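Local coordinates for protein endo-pectate lyase (Erwinia chrysanthemi, PDB 3B4N) that probably cleaves polygalacturonate and partly to highly methylated pectins by endo-acting, calcium-dependent elimination, leaving oligosaccharides with unsaturated galacturonosyl ends, at residues 85-90 with 100-105; 272-277 with 297-302; 137-142 with 151-156. All blocks are in the same frame, centred on the assembly; numbering follows the deposited sequence.

Contact 1: 85-90 with 100-105; sequences WYWVDV and SNAVTT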
# COMPACT_ATOMS: atom_id res chain seq x y z
N TRP A 85 6.04 21.93 -8.14
CA TRP A 85 6.10 21.87 -6.68
C TRP A 85 4.66 21.61 -6.25
O TRP A 85 3.71 22.17 -6.83
CB TRP A 85 6.58 23.19 -6.08
CG TRP A 85 8.07 23.34 -6.06
CD1 TRP A 85 8.90 23.19 -4.99
CD2 TRP A 85 8.90 23.64 -7.18
NE1 TRP A 85 10.20 23.37 -5.37
CE2 TRP A 85 10.24 23.64 -6.71
CE3 TRP A 85 8.65 23.90 -8.53
CZ2 TRP A 85 11.32 23.90 -7.55
CZ3 TRP A 85 9.74 24.15 -9.37
CH2 TRP A 85 11.06 24.15 -8.87
N TYR A 86 4.51 20.75 -5.25
CA TYR A 86 3.21 20.41 -4.71
C TYR A 86 3.16 20.58 -3.20
O TYR A 86 4.16 20.45 -2.51
CB TYR A 86 2.89 18.94 -4.99
CG TYR A 86 2.72 18.58 -6.44
CD1 TYR A 86 1.47 18.63 -7.05
CD2 TYR A 86 3.80 18.13 -7.18
CE1 TYR A 86 1.30 18.22 -8.38
CE2 TYR A 86 3.65 17.73 -8.50
CZ TYR A 86 2.40 17.77 -9.09
OH TYR A 86 2.26 17.37 -10.40
N TRP A 87 1.96 20.88 -2.71
CA TRP A 87 1.68 21.01 -1.28
C TRP A 87 0.29 20.42 -1.09
O TRP A 87 -0.55 20.48 -1.99
CB TRP A 87 1.58 22.46 -0.82
CG TRP A 87 2.83 23.25 -0.83
CD1 TRP A 87 3.65 23.51 0.24
CD2 TRP A 87 3.40 23.93 -1.95
NE1 TRP A 87 4.68 24.33 -0.15
CE2 TRP A 87 4.55 24.60 -1.49
CE3 TRP A 87 3.04 24.04 -3.30
CZ2 TRP A 87 5.36 25.37 -2.33
CZ3 TRP A 87 3.84 24.81 -4.14
CH2 TRP A 87 4.98 25.46 -3.65
N VAL A 88 0.04 19.85 0.08
CA VAL A 88 -1.28 19.34 0.40
C VAL A 88 -1.73 20.07 1.67
O VAL A 88 -0.99 20.14 2.66
CB VAL A 88 -1.29 17.81 0.63
CG1 VAL A 88 -2.61 17.39 1.28
CG2 VAL A 88 -1.12 17.10 -0.70
N ASP A 89 -2.92 20.64 1.60
CA ASP A 89 -3.52 21.38 2.70
C ASP A 89 -4.63 20.52 3.29
O ASP A 89 -5.64 20.27 2.65
CB ASP A 89 -4.10 22.69 2.16
CG ASP A 89 -4.65 23.60 3.24
OD1 ASP A 89 -5.15 24.69 2.87
OD2 ASP A 89 -4.58 23.25 4.44
N VAL A 90 -4.42 20.05 4.52
CA VAL A 90 -5.43 19.26 5.22
C VAL A 90 -6.27 20.28 5.99
O VAL A 90 -5.77 21.00 6.85
CB VAL A 90 -4.75 18.23 6.15
CG1 VAL A 90 -5.80 17.51 6.98
CG2 VAL A 90 -3.95 17.24 5.33
N SER A 100 1.30 20.86 4.31
CA SER A 100 2.47 20.02 4.25
C SER A 100 3.71 20.74 3.75
O SER A 100 3.66 21.90 3.33
CB SER A 100 2.22 18.87 3.27
OG SER A 100 2.24 19.37 1.93
N ASN A 101 4.82 20.02 3.84
CA ASN A 101 6.08 20.49 3.30
C ASN A 101 5.86 20.44 1.80
O ASN A 101 4.94 19.75 1.32
CB ASN A 101 7.19 19.50 3.63
CG ASN A 101 6.84 18.08 3.19
OD1 ASN A 101 7.38 17.55 2.20
ND2 ASN A 101 5.94 17.48 3.91
N ALA A 102 6.70 21.15 1.05
CA ALA A 102 6.60 21.12 -0.39
C ALA A 102 7.43 19.94 -0.92
O ALA A 102 8.40 19.52 -0.28
CB ALA A 102 7.16 22.41 -0.98
N VAL A 103 7.01 19.39 -2.05
CA VAL A 103 7.78 18.34 -2.72
C VAL A 103 7.90 18.83 -4.16
O VAL A 103 7.07 19.63 -4.62
CB VAL A 103 7.09 16.96 -2.71
CG1 VAL A 103 7.02 16.43 -1.29
CG2 VAL A 103 5.73 17.04 -3.35
N THR A 104 8.92 18.38 -4.87
CA THR A 104 9.12 18.85 -6.23
C THR A 104 9.71 17.80 -7.15
O THR A 104 10.36 16.86 -6.70
CB THR A 104 10.05 20.08 -6.23
OG1 THR A 104 10.21 20.56 -7.56
CG2 THR A 104 11.43 19.70 -5.68
N THR A 105 9.48 17.99 -8.44
CA THR A 105 10.02 17.09 -9.46
C THR A 105 11.42 17.56 -9.83
O THR A 105 12.17 16.85 -10.50
CB THR A 105 9.16 17.11 -10.74
OG1 THR A 105 9.13 18.44 -11.26
CG2 THR A 105 7.75 16.64 -10.47

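Contact 2: 272-277 with 297-302; sequences TVNGTI and KIKNYK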
# COMPACT_ATOMS: atom_id res chain seq x y z
N THR A 272 -6.61 1.75 -4.72
CA THR A 272 -6.66 1.98 -6.15
C THR A 272 -5.56 1.23 -6.87
O THR A 272 -4.42 1.22 -6.44
CB THR A 272 -6.48 3.49 -6.49
OG1 THR A 272 -7.62 4.22 -6.04
CG2 THR A 272 -6.31 3.69 -8.00
N VAL A 273 -5.93 0.57 -7.97
CA VAL A 273 -4.94 -0.11 -8.79
C VAL A 273 -4.89 0.68 -10.09
O VAL A 273 -5.81 0.62 -10.90
CB VAL A 273 -5.33 -1.57 -9.11
CG1 VAL A 273 -4.26 -2.21 -9.99
CG2 VAL A 273 -5.47 -2.37 -7.81
N ASN A 274 -3.84 1.48 -10.25
CA ASN A 274 -3.67 2.27 -11.47
C ASN A 274 -2.53 1.63 -12.24
O ASN A 274 -1.40 2.11 -12.24
CB ASN A 274 -3.35 3.73 -11.15
CG ASN A 274 -3.56 4.65 -12.35
OD1 ASN A 274 -4.42 4.40 -13.19
ND2 ASN A 274 -2.78 5.73 -12.43
N GLY A 275 -2.86 0.50 -12.84
CA GLY A 275 -1.92 -0.28 -13.62
C GLY A 275 -2.64 -1.60 -13.83
O GLY A 275 -3.87 -1.62 -13.94
N THR A 276 -1.90 -2.69 -13.89
CA THR A 276 -2.51 -4.00 -14.08
C THR A 276 -2.22 -4.89 -12.88
O THR A 276 -1.24 -4.69 -12.16
CB THR A 276 -1.99 -4.70 -15.34
OG1 THR A 276 -0.58 -4.90 -15.23
CG2 THR A 276 -2.29 -3.85 -16.56
N ILE A 277 -3.07 -5.88 -12.67
CA ILE A 277 -2.90 -6.80 -11.56
C ILE A 277 -3.55 -8.12 -11.94
O ILE A 277 -4.56 -8.13 -12.64
CB ILE A 277 -3.52 -6.19 -10.27
CG1 ILE A 277 -3.08 -7.00 -9.05
CG2 ILE A 277 -5.04 -6.13 -10.40
CD1 ILE A 277 -3.20 -6.22 -7.76
N LYS A 297 -10.92 0.68 -6.50
CA LYS A 297 -10.98 1.25 -7.84
C LYS A 297 -9.88 0.62 -8.67
O LYS A 297 -8.73 0.55 -8.25
CB LYS A 297 -10.81 2.77 -7.78
CG LYS A 297 -11.91 3.46 -6.99
CD LYS A 297 -11.70 4.96 -6.93
CE LYS A 297 -12.79 5.62 -6.10
NZ LYS A 297 -12.57 7.09 -5.95
N ILE A 298 -10.23 0.16 -9.87
CA ILE A 298 -9.25 -0.49 -10.72
C ILE A 298 -9.28 0.07 -12.13
O ILE A 298 -10.34 0.19 -12.74
CB ILE A 298 -9.50 -2.02 -10.76
CG1 ILE A 298 -9.34 -2.61 -9.35
CG2 ILE A 298 -8.51 -2.68 -11.73
CD1 ILE A 298 -9.76 -4.07 -9.22
N LYS A 299 -8.11 0.43 -12.64
CA LYS A 299 -8.01 0.97 -13.99
C LYS A 299 -8.66 0.03 -15.00
O LYS A 299 -8.36 -1.16 -15.05
CB LYS A 299 -6.53 1.18 -14.35
CG LYS A 299 -6.28 1.60 -15.79
CD LYS A 299 -4.79 1.73 -16.04
CE LYS A 299 -4.49 2.01 -17.50
NZ LYS A 299 -3.02 2.02 -17.76
N ASN A 300 -9.57 0.59 -15.80
CA ASN A 300 -10.30 -0.15 -16.83
C ASN A 300 -10.91 -1.46 -16.34
O ASN A 300 -10.95 -2.45 -17.07
CB ASN A 300 -9.39 -0.41 -18.03
CG ASN A 300 -8.99 0.87 -18.74
OD1 ASN A 300 -9.82 1.74 -19.00
ND2 ASN A 300 -7.71 0.99 -19.06
N TYR A 301 -11.43 -1.44 -15.12
CA TYR A 301 -12.04 -2.63 -14.54
C TYR A 301 -13.18 -3.20 -15.37
O TYR A 301 -14.06 -2.48 -15.83
CB TYR A 301 -12.58 -2.33 -13.15
CG TYR A 301 -13.24 -3.54 -12.53
CD1 TYR A 301 -12.49 -4.65 -12.16
CD2 TYR A 301 -14.62 -3.59 -12.38
CE1 TYR A 301 -13.10 -5.79 -11.66
CE2 TYR A 301 -15.25 -4.73 -11.88
CZ TYR A 301 -14.48 -5.83 -11.52
OH TYR A 301 -15.10 -6.96 -11.06
N LYS A 302 -13.16 -4.52 -15.51
CA LYS A 302 -14.20 -5.27 -16.21
C LYS A 302 -14.39 -6.51 -15.34
O LYS A 302 -13.43 -6.99 -14.75
CB LYS A 302 -13.73 -5.69 -17.61
CG LYS A 302 -13.58 -4.53 -18.60
CD LYS A 302 -14.94 -3.97 -19.01
CE LYS A 302 -15.76 -5.01 -19.76
NZ LYS A 302 -17.09 -4.49 -20.17
O HOH W 1 -6.07 -2.79 -14.83

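Contact 3: 137-142 with 151-156; sequences VTIGTS and KPLIIL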
# COMPACT_ATOMS: atom_id res chain seq x y z
N VAL A 137 12.53 10.03 4.15
CA VAL A 137 13.82 9.52 3.68
C VAL A 137 13.66 8.22 2.91
O VAL A 137 12.62 7.57 2.98
CB VAL A 137 14.80 9.26 4.85
CG1 VAL A 137 15.03 10.54 5.64
CG2 VAL A 137 14.26 8.16 5.75
N THR A 138 14.71 7.86 2.18
CA THR A 138 14.74 6.63 1.40
C THR A 138 15.66 5.62 2.06
O THR A 138 16.70 5.97 2.61
CB THR A 138 15.31 6.89 -0.02
OG1 THR A 138 14.43 7.75 -0.75
CG2 THR A 138 15.49 5.57 -0.79
N ILE A 139 15.25 4.35 2.04
CA ILE A 139 16.09 3.29 2.58
C ILE A 139 16.02 2.13 1.61
O ILE A 139 15.09 2.03 0.81
CB ILE A 139 15.65 2.80 3.98
CG1 ILE A 139 14.29 2.13 3.91
CG2 ILE A 139 15.68 3.97 4.97
CD1 ILE A 139 13.92 1.40 5.20
N GLY A 140 17.02 1.26 1.66
CA GLY A 140 17.04 0.12 0.78
C GLY A 140 18.35 -0.62 0.93
O GLY A 140 19.33 -0.05 1.42
N THR A 141 18.35 -1.89 0.56
CA THR A 141 19.56 -2.70 0.63
C THR A 141 19.76 -3.30 -0.76
O THR A 141 20.44 -2.70 -1.61
CB THR A 141 19.44 -3.81 1.72
OG1 THR A 141 18.24 -4.57 1.52
CG2 THR A 141 19.41 -3.19 3.12
N SER A 142 19.14 -4.44 -1.02
CA SER A 142 19.29 -5.09 -2.32
C SER A 142 18.07 -5.93 -2.66
O SER A 142 17.14 -6.05 -1.86
CB SER A 142 20.53 -5.98 -2.31
OG SER A 142 20.40 -6.98 -1.31
N LYS A 151 15.89 -10.30 3.83
CA LYS A 151 15.60 -9.74 5.14
C LYS A 151 14.69 -8.53 5.10
O LYS A 151 14.69 -7.77 4.13
CB LYS A 151 16.90 -9.35 5.84
CG LYS A 151 17.92 -10.47 5.94
CD LYS A 151 19.25 -9.97 6.48
CE LYS A 151 20.28 -11.09 6.49
NZ LYS A 151 21.62 -10.61 6.92
N PRO A 152 13.89 -8.34 6.16
CA PRO A 152 13.00 -7.18 6.20
C PRO A 152 13.86 -5.93 6.40
O PRO A 152 14.91 -5.99 7.05
CB PRO A 152 12.12 -7.47 7.41
CG PRO A 152 13.05 -8.23 8.33
CD PRO A 152 13.71 -9.19 7.36
N LEU A 153 13.43 -4.82 5.83
CA LEU A 153 14.14 -3.56 5.97
C LEU A 153 13.77 -2.90 7.30
O LEU A 153 14.60 -2.25 7.94
CB LEU A 153 13.77 -2.61 4.84
CG LEU A 153 14.22 -3.00 3.43
CD1 LEU A 153 13.63 -2.04 2.42
CD2 LEU A 153 15.75 -3.00 3.37
N ILE A 154 12.52 -3.07 7.70
CA ILE A 154 12.00 -2.52 8.95
C ILE A 154 11.13 -3.56 9.60
O ILE A 154 10.34 -4.24 8.92
CB ILE A 154 11.12 -1.26 8.69
CG1 ILE A 154 11.96 -0.15 8.04
CG2 ILE A 154 10.47 -0.78 10.00
CD1 ILE A 154 13.03 0.44 8.95
N ILE A 155 11.26 -3.71 10.92
CA ILE A 155 10.47 -4.65 11.69
C ILE A 155 9.67 -3.84 12.70
O ILE A 155 10.22 -3.04 13.46
CB ILE A 155 11.34 -5.66 12.44
CG1 ILE A 155 12.11 -6.52 11.44
CG2 ILE A 155 10.47 -6.55 13.33
CD1 ILE A 155 13.07 -7.48 12.09
N LEU A 156 8.36 -4.07 12.71
CA LEU A 156 7.48 -3.37 13.63
C LEU A 156 6.90 -4.36 14.63
O LEU A 156 6.47 -5.45 14.27
CB LEU A 156 6.34 -2.71 12.84
CG LEU A 156 6.72 -1.74 11.71
CD1 LEU A 156 5.46 -1.31 10.96
CD2 LEU A 156 7.45 -0.53 12.29

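Contact 1: 85-90 with 100-105
The strand at 85-90 runs antiparallel to 100-105 in a beta hairpin, with Trp85-Thr104 a non-hydrogen-bonded pair and Tyr86-Val103 a hydrogen-bonded one. This hairpin edges the four-stranded antiparallel sheet of the N-terminal domain, a beta sandwich consistent with the fibronectin type III fold. Tyr86 and Val103 exchange two backbone bonds, Tyr86 N to Val103 O at 2.9 Å and Val103 N to Tyr86 O at 3.1 Å. Beyond them the 100-105 side carries one extra residue, a bulge-like break, and the register resumes where Ser100 N donates to Val88 O. Ser100 suits this irregular place because its hydroxyl in effect stands in for a backbone carbonyl: Val88 N reaches Ser100 OG at 2.9 Å, nearly straight (171°), and OG donates to Asn101 O. A chi1 of 73° tucks OG between its own N and carbonyl carbon, where it meets both Val88 N and Asn101 O.

On the face bearing Trp85, the two indoles give Thr104 and Ala102 flat, apolar supports. Ala102 CB sits over one face of Trp87, toward the rim and 3.2 Å from NE1, while Ser100 O meets that ring at its edge. Arg60 adds a cation-pi contact to Trp87. On the other face, Tyr86 CB packs against Val103 CG2, and its hydroxyl bonds to Asp75 and Asn33. Thr104 lies alongside Trp85, its OG1 also bonded to Tyr84 O; its CB stands over the five-membered ring, 3.5 Å from the centroid and 12° off the normal, in a CH-pi contact.

Contact 2: 272-277 with 297-302
The flat group here is the amide of Asn274, whose OD1 end is brushed by the aliphatic chain of Lys299: CD comes in obliquely, well off the amide plane and 3.9 Å from OD1, while CB, 4.0 Å from OD1, stays close to the plane. The amide's other end, ND2, is hydrogen-bonded to Tyr34 OH. Lysine suits this exposed border because its methylenes, fully extended from a CG anti to the backbone N (chi1 173°), can lie across Asn274 while the ammonium continues outward.

Before this point the backbones run parallel, Thr272 beside Lys297 and Val273 beside Ile298. Val273 N donates to Lys297 O at 2.8 Å, and Lys299 N to Val273 O at 2.9 Å. Val273 and Ile298 point the same way, to the interior of the coil, where Val273 CB meets Ile298 CG1 at 4.1 Å; branched aliphatics fill such a lining well. On the opposite face, that of Thr272 and Lys297, Thr272 OG1 passes Lys297 CB and bonds to Asn240.

At Gly275 the chain turns a corner, and direct pairing ends. A water takes over there, donating to Gly275 O at 2.6 Å and to Lys299 O at 2.8 Å. With Thr272 and Asn274 also bonded through their backbones to Leu243, the two segments belong to a series of stacked rungs, the parallel pairing and aligned corners of a right-handed parallel beta helix.

Contact 3: 137-142 with 151-156
Leu153 pushes its CD2 methyl into the side of Thr141, 3.5 Å from OG1 and 3.7 Å from CG2, the two side chains sliding past each other in opposite directions. Gly140 CA lies farther off, 4.3 Å from the same methyl. Glycine suits a backbone with phi near 174° and presents only its CA to the leucine, and threonine offers a methyl beside its hydroxyl for an apolar neighbour.

Ile139 makes the second half of the contact with the end of its longer branch. CG1 is held between the backbone N and the carbonyl carbon (chi1 66°), which aims CD1 across at the other segment. That methyl meets Leu153 CB at 4.0 Å and Ile154 CG1 at 3.8 Å, with Ile154 CD1 also close at 4.0 Å. The isoleucine side chains cross at about a right angle, the Ile139 tip lying against the CG1-CD1 branch of Ile154. The contact is van der Waals throughout, with Ile139, Leu153 and Ile154 buried and Thr141 at the exposed end, as expected where side chains from different faces of a beta-helix coil meet.

The backbones find their partners elsewhere: Ile139 pairs with Arg165 and Ser167 in the next rung, and Lys151 with Asp173, a zinc ligand. Ile139 and Leu153 both touch Ile166 of strand 164-166, while Ile154 reaches Phe127 of strand 125-128, placing the contact inside the first coils, with strand 175-179 continuing the sheet beyond 154-157.

Overall arrangement
Contacts 2 and 3 both belong to the parallel beta helix, about 28 Å apart between centres and on opposite sides of the chain's centre; contact 1 lies in the separate N-terminal sandwich. Contact 3 is the more buried and almost wholly apolar, joining different faces of a coil without hydrogen bonds between its segments. Contacts 1 and 2 are partly buried, with exposed residues (Ala102; Lys297 and Lys299). In contact 2 backbone bonds tie successive rungs, with valine and isoleucine inside and a water at the border. Contact 1 also rests on backbone bonds, but between antiparallel strands, and adds indole faces. Contact 3 approaches the zinc-binding residues most closely, whereas contact 1 lies away from the metal sites.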